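Citrinin polyketide synthase (Monascus purpureus, PDB 5MPT) builds the keto-aldehyde precursor of the mycotoxin citrinin from malonyl-CoA units, the part seen here being its C-methyltransferase (CMeT) domain. Local coordinates at residues A[51-56]-A[94-99]. Residues are numbered along the deposited sequence; the frame is centred on the assembly and turned at random.
Sequences LCVAHI and GLLEEA
Val53 holds CG1 anti to its backbone N (chi1 169°) and Leu96 sets CG anti to its own carbonyl carbon (chi1 -73°), which brings CG1 of Val53 to 4.0 Å from CD2 of Leu96. This is helix-on-helix packing within the helix-turn-helix family region of the CMeT domain, joining helix 40-62 to the last turn of helix 86-98. The short axes pass 10.2 Å apart at a crossing angle of -115°. Val53 and Leu96 are the closest backbone pair of the two segments, their CA atoms 6.5 Å apart. Ile56, one turn on from Val53, brings its CG2 branch to the fork of Leu96, 3.6 Å from CD1 and equally near CD2, while the two side chains run past each other in opposite directions. The longer arm of Ile56 takes another course: its CD1 lies 4.3 Å from CD1 of Leu95, a looser contact at a separate point, away from the Leu96 fork. No hydrogen bond crosses between the segments; apolar contacts alone join them. Leu101, in the loop after helix 86-98, touches both Val53 and Leu96, and Phe325 of helix 321-327 packs on Ile56. His55, which makes no contact with 94-99, uses NE2 in a hydrogen bond to Ser143 OG, tying helix 40-62 to helix 136-146. The SAH pocket and the catalytic residues lie away from this interface. Where helix 86-98 ends, Ala99 offers its methyl to both branches of Val53, with CB 4.0 Å from CG2 and 4.1 Å from CG1.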
loop_
_atom_site.group_PDB
_atom_site.type_symbol
_atom_site.label_atom_id
_atom_site.label_comp_id
_atom_site.label_asym_id
_atom_site.label_seq_id
_atom_site.Cartn_x
_atom_site.Cartn_y
_atom_site.Cartn_z
ATOM N N LEU A 51 -6.935 13.399 -13.467
ATOM C CA LEU A 51 -6.674 12.445 -14.534
ATOM C C LEU A 51 -7.574 11.218 -14.405
ATOM O O LEU A 51 -8.110 10.727 -15.402
ATOM C CB LEU A 51 -5.198 12.058 -14.515
ATOM C CG LEU A 51 -4.645 11.011 -15.480
ATOM C CD1 LEU A 51 -4.854 11.473 -16.934
ATOM C CD2 LEU A 51 -3.171 10.752 -15.179
ATOM N N CYS A 52 -7.774 10.713 -13.185
ATOM C CA CYS A 52 -8.691 9.590 -13.014
ATOM C C CYS A 52 -10.095 9.949 -13.491
ATOM O O CYS A 52 -10.760 9.170 -14.204
ATOM C CB CYS A 52 -8.760 9.154 -11.558
ATOM S SG CYS A 52 -7.246 8.495 -10.816
ATOM N N VAL A 53 -10.582 11.106 -13.050
ATOM C CA VAL A 53 -11.927 11.528 -13.413
ATOM C C VAL A 53 -12.048 11.638 -14.921
ATOM O O VAL A 53 -13.029 11.187 -15.503
ATOM C CB VAL A 53 -12.274 12.848 -12.705
ATOM C CG1 VAL A 53 -13.571 13.451 -13.283
ATOM C CG2 VAL A 53 -12.385 12.594 -11.193
ATOM N N ALA A 54 -11.048 12.229 -15.579
ATOM C CA ALA A 54 -11.096 12.349 -17.036
ATOM C C ALA A 54 -11.144 10.982 -17.693
ATOM O O ALA A 54 -11.893 10.768 -18.655
ATOM C CB ALA A 54 -9.890 13.132 -17.545
ATOM N N HIS A 55 -10.363 10.037 -17.184
ATOM C CA HIS A 55 -10.412 8.677 -17.707
ATOM C C HIS A 55 -11.782 8.050 -17.499
ATOM O O HIS A 55 -12.284 7.323 -18.361
ATOM C CB HIS A 55 -9.367 7.814 -17.024
ATOM C CG HIS A 55 -7.983 7.953 -17.555
ATOM N ND1 HIS A 55 -7.650 7.722 -18.866
ATOM C CD2 HIS A 55 -6.825 8.257 -16.923
ATOM C CE1 HIS A 55 -6.349 7.869 -19.027
ATOM N NE2 HIS A 55 -5.823 8.192 -17.856
ATOM N N ILE A 56 -12.416 8.344 -16.370
ATOM C CA ILE A 56 -13.742 7.803 -16.095
ATOM C C ILE A 56 -14.756 8.375 -17.071
ATOM O O ILE A 56 -15.568 7.646 -17.656
ATOM C CB ILE A 56 -14.135 8.099 -14.635
ATOM C CG1 ILE A 56 -13.284 7.286 -13.685
ATOM C CG2 ILE A 56 -15.614 7.795 -14.420
ATOM C CD1 ILE A 56 -13.234 7.849 -12.311
ATOM N N GLY A 94 -18.962 7.659 -6.819
ATOM C CA GLY A 94 -18.610 8.578 -5.752
ATOM C C GLY A 94 -17.558 9.578 -6.175
ATOM O O GLY A 94 -17.654 10.767 -5.853
ATOM N N LEU A 95 -16.522 9.116 -6.876
ATOM C CA LEU A 95 -15.494 10.063 -7.298
ATOM C C LEU A 95 -16.078 11.089 -8.258
ATOM O O LEU A 95 -15.764 12.279 -8.177
ATOM C CB LEU A 95 -14.310 9.351 -7.952
ATOM C CG LEU A 95 -13.453 8.383 -7.149
ATOM C CD1 LEU A 95 -12.355 7.877 -8.076
ATOM C CD2 LEU A 95 -12.872 9.007 -5.865
ATOM N N LEU A 96 -16.936 10.646 -9.180
ATOM C CA LEU A 96 -17.532 11.592 -10.114
ATOM C C LEU A 96 -18.381 12.611 -9.375
ATOM O O LEU A 96 -18.435 13.787 -9.761
ATOM C CB LEU A 96 -18.367 10.851 -11.154
ATOM C CG LEU A 96 -17.599 10.069 -12.213
ATOM C CD1 LEU A 96 -18.612 9.330 -13.082
ATOM C CD2 LEU A 96 -16.759 10.976 -13.076
ATOM N N GLU A 97 -19.068 12.175 -8.315
ATOM C CA GLU A 97 -19.836 13.117 -7.510
ATOM C C GLU A 97 -18.914 14.088 -6.782
ATOM O O GLU A 97 -19.168 15.300 -6.766
ATOM C CB GLU A 97 -20.735 12.376 -6.519
ATOM C CG GLU A 97 -21.716 13.299 -5.792
ATOM C CD GLU A 97 -22.735 12.557 -4.947
ATOM O OE1 GLU A 97 -22.321 11.689 -4.142
ATOM O OE2 GLU A 97 -23.949 12.846 -5.099
ATOM N N GLU A 98 -17.824 13.588 -6.192
ATOM C CA GLU A 98 -16.897 14.492 -5.518
ATOM C C GLU A 98 -16.327 15.524 -6.480
ATOM O O GLU A 98 -16.041 16.654 -6.072
ATOM C CB GLU A 98 -15.764 13.706 -4.849
ATOM C CG GLU A 98 -16.188 12.931 -3.606
ATOM C CD GLU A 98 -15.092 11.998 -3.100
ATOM O OE1 GLU A 98 -15.411 11.032 -2.370
ATOM O OE2 GLU A 98 -13.910 12.224 -3.447
ATOM N N ALA A 99 -16.141 15.155 -7.746
ATOM C CA ALA A 99 -15.677 16.069 -8.776
ATOM C C ALA A 99 -16.784 16.989 -9.256
ATOM O O ALA A 99 -16.536 17.836 -10.121
ATOM C CB ALA A 99 -15.116 15.282 -9.962
#